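Local coordinates for protein disulphide isomerase (Xylella fastidiosa, PDB 3FK8) that probably rearranges or exchanges disulphide bonds, using a thioredoxin-type fold, at residues 39-44 with 91-96; 27-32 with 98-103. All coordinates share one frame; numbering follows the deposited sequence.

Interaction 1: residues 39-44 with 91-96; sequences NWCTDC and GIPAVV. With FMT (formic acid), chain B.
The SG of Cys-44 lies beside its own backbone N (chi1 -66°), a turn that brings the sulfur against Ile-92 and Pro-93, while the SG of Cys-41 stands anti to its N (chi1 174°) and folds back over the first turn of helix 42-51. There it takes the N-H of Cys-44, with Cys-44 N to Cys-41 SG at 3.4 Å, and so caps the helix as its N-cap. Cys-44 SG packs over the ring of Pro-93, 3.7 Å from Pro-93 CB, and also meets the methyl Ile-92 CD1 at 3.9 Å. That same methyl reaches the six-membered ring of Trp-40, Trp-40 CZ2 to Ile-92 CD1 being 3.8 Å, and the two side chains cross at about a right angle. At the edge of the proline ring, Pro-93 CD rests 3.6 Å from Asp-43 CB; the carboxylate of Asp-43 is engaged by Arg-117. A formate, probably from the crystallisation liquor, sits at the helix start, held chiefly by Thr-42 N to formate O1 at 3.1 Å, and its carbon lies at the edge of the Trp-40 ring. Two free thiols in a Cys-Thr-Asp-Cys sequence at a helix start, facing the cis peptide between Ile-92 and Pro-93, are consistent with the CxxC site and cis-proline of the thioredoxin fold.

Interaction 2: residues 27-32 with 98-103; sequences RTHKPT and VNSDGK
An antiparallel bridge at one end of the two central strands of the thioredoxin-like sheet joins these segments, where strand 32-37 begins and strand 94-98 ends. Thr-32 and Val-98 form a hydrogen-bonded pair: Thr-32 N gives to Val-98 O at 2.8 Å, and Val-98 N returns a bond to Thr-32 O at 2.8 Å, the second nearly straight at 172°. Their side chains share one face of the sheet, which Leu-22 of helix 14-28 covers. Just before the bridge, Pro-31 lays its CA 3.2 Å from Val-98 O. Beyond it, Ser-100 points its CB toward the other segment, and that carbon sits 3.6 Å from Lys-30 O. The hydroxyl of Ser-100 stands between the backbone N and the carbonyl carbon (chi1 56°) and comes obliquely to the imidazole of His-29, with Ser-100 OG 3.2 Å from His-29 ND1. A water lies 2.8 Å from Lys-30 O and is hydrogen-bonded to Thr-32 OG1, with Asn-99 O as a weaker neighbour; it has more acceptors near it than protons to give. His-29, with positive phi, closes helix 14-28 as the C-prime residue of a Schellman motif, and a short loop leads on to strand 32-37. On the other segment Asn-99 to Gly-102 make a type I turn; overlapping it, Asp-101 OD1 accepts from Lys-103 N at 3.0 Å, the donor above the carboxylate plane, an Asx turn. Taken together, this is a helix-to-strand connection lying beside the tight turn of a beta hairpin, strands 94-98 and 104-107, at one end of the thioredoxin-fold sheet.

Both contacts lie at ends of the same pair of neighbouring strands, 32-37 and 94-98: interaction 2 bridges them directly, at the start of the first and the end of the second, while interaction 1 joins the helix start after the first to the loop before the second. Their centres lie 23 Å apart on opposite sides of the chain's centre, and interaction 1 is nested within the loop that interaction 2 closes. Interaction 1 is mostly buried and rests on sulfur, methyl and proline-ring contacts around the likely redox site. Interaction 2 is only partly buried and relies on paired backbone bonds, with a water beside them.

Interaction 1: residues 39-44 with 91-96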
loop_
_atom_site.group_PDB
_atom_site.type_symbol
_atom_site.label_atom_id
_atom_site.label_comp_id
_atom_site.label_asym_id
_atom_site.label_seq_id
_atom_site.Cartn_x
_atom_site.Cartn_y
_atom_site.Cartn_z
ATOM N N ASN A 39 -4.151 -2.409 -11.566
ATOM C CA ASN A 39 -5.587 -2.399 -11.814
ATOM C C ASN A 39 -6.149 -3.709 -12.325
ATOM O O ASN A 39 -7.333 -3.967 -12.117
ATOM C CB ASN A 39 -5.929 -1.254 -12.781
ATOM C CG ASN A 39 -5.721 0.103 -12.156
ATOM O OD1 ASN A 39 -6.004 0.313 -10.984
ATOM N ND2 ASN A 39 -5.177 1.028 -12.923
ATOM N N TRP A 40 -5.322 -4.528 -12.963
ATOM C CA TRP A 40 -5.785 -5.826 -13.470
ATOM C C TRP A 40 -6.006 -6.825 -12.366
ATOM O O TRP A 40 -6.641 -7.846 -12.609
ATOM C CB TRP A 40 -4.806 -6.403 -14.515
ATOM C CG TRP A 40 -3.464 -6.664 -13.975
ATOM C CD1 TRP A 40 -2.350 -5.826 -14.080
ATOM C CD2 TRP A 40 -3.020 -7.822 -13.229
ATOM N NE1 TRP A 40 -1.280 -6.411 -13.437
ATOM C CE2 TRP A 40 -1.652 -7.613 -12.886
ATOM C CE3 TRP A 40 -3.640 -9.005 -12.802
ATOM C CZ2 TRP A 40 -0.905 -8.561 -12.167
ATOM C CZ3 TRP A 40 -2.904 -9.935 -12.102
ATOM C CH2 TRP A 40 -1.546 -9.713 -11.780
ATOM N N CYS A 41 -5.440 -6.588 -11.178
ATOM C CA CYS A 41 -5.450 -7.595 -10.142
ATOM C C CYS A 41 -6.671 -7.490 -9.238
ATOM O O CYS A 41 -6.909 -6.463 -8.588
ATOM C CB CYS A 41 -4.205 -7.431 -9.337
ATOM S SG CYS A 41 -4.205 -8.574 -7.873
ATOM N N THR A 42 -7.483 -8.539 -9.269
ATOM C CA THR A 42 -8.743 -8.498 -8.552
ATOM C C THR A 42 -8.505 -8.396 -7.041
ATOM O O THR A 42 -9.303 -7.784 -6.346
ATOM C CB THR A 42 -9.687 -9.667 -8.973
ATOM O OG1 THR A 42 -9.105 -10.944 -8.634
ATOM C CG2 THR A 42 -9.902 -9.584 -10.455
ATOM N N ASP A 43 -7.412 -8.991 -6.507
ATOM C CA ASP A 43 -7.116 -8.805 -5.099
ATOM C C ASP A 43 -6.742 -7.388 -4.751
ATOM O O ASP A 43 -7.129 -6.846 -3.709
ATOM C CB ASP A 43 -6.029 -9.785 -4.688
ATOM C CG ASP A 43 -6.484 -11.204 -4.897
ATOM O OD1 ASP A 43 -7.312 -11.703 -4.072
ATOM O OD2 ASP A 43 -6.088 -11.822 -5.895
ATOM N N CYS A 44 -6.034 -6.710 -5.667
ATOM C CA CYS A 44 -5.717 -5.298 -5.450
ATOM C C CYS A 44 -6.966 -4.425 -5.473
ATOM O O CYS A 44 -7.099 -3.497 -4.659
ATOM C CB CYS A 44 -4.796 -4.799 -6.535
ATOM S SG CYS A 44 -3.140 -5.564 -6.536
ATOM N N GLY A 91 3.870 -11.692 -4.153
ATOM C CA GLY A 91 2.514 -11.466 -4.663
ATOM C C GLY A 91 2.027 -10.028 -4.445
ATOM O O GLY A 91 2.554 -9.327 -3.578
ATOM N N ILE A 92 0.995 -9.643 -5.191
ATOM C CA ILE A 92 0.288 -8.379 -5.005
ATOM C C ILE A 92 -1.175 -8.623 -4.641
ATOM O O ILE A 92 -1.745 -9.660 -4.973
ATOM C CB ILE A 92 0.415 -7.422 -6.252
ATOM C CG1 ILE A 92 -0.092 -8.135 -7.507
ATOM C CG2 ILE A 92 1.853 -6.887 -6.390
ATOM C CD1 ILE A 92 -0.269 -7.155 -8.667
ATOM N N PRO A 93 -1.799 -7.673 -3.929
ATOM C CA PRO A 93 -1.200 -6.436 -3.407
ATOM C C PRO A 93 -0.216 -6.719 -2.323
ATOM O O PRO A 93 -0.303 -7.730 -1.640
ATOM C CB PRO A 93 -2.423 -5.661 -2.871
ATOM C CG PRO A 93 -3.396 -6.763 -2.507
ATOM C CD PRO A 93 -3.215 -7.816 -3.556
ATOM N N ALA A 94 0.754 -5.837 -2.169
ATOM C CA ALA A 94 1.803 -5.928 -1.142
ATOM C C ALA A 94 1.996 -4.582 -0.517
ATOM O O ALA A 94 1.752 -3.565 -1.147
ATOM C CB ALA A 94 3.094 -6.432 -1.743
ATOM N N VAL A 95 2.413 -4.553 0.742
ATOM C CA VAL A 95 2.589 -3.277 1.416
ATOM C C VAL A 95 3.968 -3.165 2.065
ATOM O O VAL A 95 4.585 -4.180 2.428
ATOM C CB VAL A 95 1.441 -2.887 2.397
ATOM C CG1 VAL A 95 -0.012 -2.880 1.707
ATOM C CG2 VAL A 95 1.398 -3.824 3.467
ATOM N N VAL A 96 4.416 -1.922 2.171
ATOM C CA VAL A 96 5.596 -1.557 2.959
ATOM C C VAL A 96 5.146 -0.472 3.926
ATOM O O VAL A 96 4.482 0.468 3.524
ATOM C CB VAL A 96 6.756 -1.026 2.068
ATOM C CG1 VAL A 96 7.979 -0.637 2.900
ATOM C CG2 VAL A 96 7.114 -2.031 1.034
HETATM C C FMT B . -5.963 -11.383 -10.730
HETATM O O1 FMT B . -6.910 -10.837 -11.325
HETATM O O2 FMT B . -5.684 -11.265 -9.524
#

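Interaction 2: residues 27-32 with 98-103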
loop_
_atom_site.group_PDB
_atom_site.type_symbol
_atom_site.label_atom_id
_atom_site.label_comp_id
_atom_site.label_asym_id
_atom_site.label_seq_id
_atom_site.Cartn_x
_atom_site.Cartn_y
_atom_site.Cartn_z
ATOM N N ARG A 27 6.912 15.167 8.641
ATOM C CA ARG A 27 6.263 16.382 9.143
ATOM C C ARG A 27 5.214 16.082 10.211
ATOM O O ARG A 27 5.154 16.758 11.256
ATOM C CB ARG A 27 5.602 17.109 7.975
ATOM C CG ARG A 27 4.977 18.440 8.327
ATOM C CD ARG A 27 4.183 18.981 7.150
ATOM N NE ARG A 27 2.906 18.295 6.955
ATOM C CZ ARG A 27 2.466 17.852 5.778
ATOM N NH1 ARG A 27 3.197 18.037 4.675
ATOM N NH2 ARG A 27 1.285 17.238 5.691
ATOM N N THR A 28 4.380 15.080 9.956
ATOM C CA THR A 28 3.261 14.728 10.847
ATOM C C THR A 28 3.624 13.671 11.897
ATOM O O THR A 28 2.795 13.322 12.753
ATOM C CB THR A 28 2.031 14.243 10.035
ATOM O OG1 THR A 28 2.364 13.025 9.352
ATOM C CG2 THR A 28 1.579 15.299 9.032
ATOM N N HIS A 29 4.850 13.144 11.821
ATOM C CA HIS A 29 5.313 12.036 12.680
ATOM C C HIS A 29 4.402 10.810 12.538
ATOM O O HIS A 29 3.924 10.237 13.515
ATOM C CB HIS A 29 5.432 12.445 14.157
ATOM C CG HIS A 29 6.324 11.542 14.956
ATOM N ND1 HIS A 29 7.603 11.208 14.559
ATOM C CD2 HIS A 29 6.129 10.910 16.142
ATOM C CE1 HIS A 29 8.150 10.400 15.452
ATOM N NE2 HIS A 29 7.269 10.193 16.419
ATOM N N LYS A 30 4.123 10.465 11.287
ATOM C CA LYS A 30 3.344 9.278 10.969
ATOM C C LYS A 30 4.118 8.370 10.036
ATOM O O LYS A 30 4.928 8.832 9.233
ATOM C CB LYS A 30 2.037 9.637 10.276
ATOM C CG LYS A 30 1.013 10.305 11.181
ATOM C CD LYS A 30 0.026 11.040 10.344
ATOM C CE LYS A 30 -1.019 10.133 9.789
ATOM N NZ LYS A 30 -2.212 10.930 9.406
ATOM N N PRO A 31 3.898 7.066 10.165
ATOM C CA PRO A 31 4.438 6.144 9.151
ATOM C C PRO A 31 3.743 6.329 7.794
ATOM O O PRO A 31 2.597 6.843 7.714
ATOM C CB PRO A 31 4.103 4.774 9.744
ATOM C CG PRO A 31 2.915 4.988 10.599
ATOM C CD PRO A 31 3.043 6.377 11.153
ATOM N N THR A 32 4.430 5.923 6.739
ATOM C CA THR A 32 3.879 5.925 5.391
ATOM C C THR A 32 3.601 4.492 4.950
ATOM O O THR A 32 4.410 3.592 5.176
ATOM C CB THR A 32 4.858 6.575 4.432
ATOM O OG1 THR A 32 5.071 7.921 4.847
ATOM C CG2 THR A 32 4.351 6.550 2.971
ATOM N N VAL A 98 6.793 2.409 6.132
ATOM C CA VAL A 98 8.043 3.126 6.349
ATOM C C VAL A 98 7.805 4.046 7.546
ATOM O O VAL A 98 6.827 4.814 7.567
ATOM C CB VAL A 98 8.406 3.962 5.086
ATOM C CG1 VAL A 98 9.787 4.641 5.200
ATOM C CG2 VAL A 98 8.348 3.040 3.846
ATOM N N ASN A 99 8.707 4.031 8.513
ATOM C CA ASN A 99 8.567 4.900 9.683
ATOM C C ASN A 99 8.799 6.334 9.296
ATOM O O ASN A 99 9.252 6.661 8.200
ATOM C CB ASN A 99 9.557 4.500 10.778
ATOM C CG ASN A 99 9.159 3.234 11.466
ATOM O OD1 ASN A 99 7.965 2.908 11.601
ATOM N ND2 ASN A 99 10.152 2.494 11.902
ATOM N N SER A 100 8.476 7.206 10.255
ATOM C CA SER A 100 8.519 8.642 10.024
ATOM C C SER A 100 9.932 9.141 9.735
ATOM O O SER A 100 10.104 10.222 9.201
ATOM C CB SER A 100 7.886 9.388 11.214
ATOM O OG SER A 100 8.535 9.033 12.438
ATOM N N ASP A 101 10.947 8.343 10.086
ATOM C CA ASP A 101 12.328 8.656 9.745
ATOM C C ASP A 101 12.788 8.176 8.365
ATOM O O ASP A 101 13.949 8.317 7.986
ATOM C CB ASP A 101 13.276 8.107 10.831
ATOM C CG ASP A 101 13.428 6.571 10.794
ATOM O OD1 ASP A 101 12.606 5.848 10.150
ATOM O OD2 ASP A 101 14.398 6.059 11.442
ATOM N N GLY A 102 11.880 7.588 7.593
ATOM C CA GLY A 102 12.263 7.179 6.244
ATOM C C GLY A 102 12.789 5.752 6.122
ATOM O O GLY A 102 13.109 5.321 5.013
ATOM N N LYS A 103 12.833 5.026 7.233
ATOM C CA LYS A 103 13.343 3.668 7.210
ATOM C C LYS A 103 12.223 2.663 7.260
ATOM O O LYS A 103 11.264 2.810 8.050
ATOM C CB LYS A 103 14.319 3.461 8.402
ATOM C CG LYS A 103 15.562 4.405 8.398
ATOM C CD LYS A 103 16.456 4.195 7.144
ATOM C CE LYS A 103 17.713 5.044 7.258
ATOM N NZ LYS A 103 18.761 4.857 6.202
HETATM O O HOH W 1 6.671 8.186 7.136
#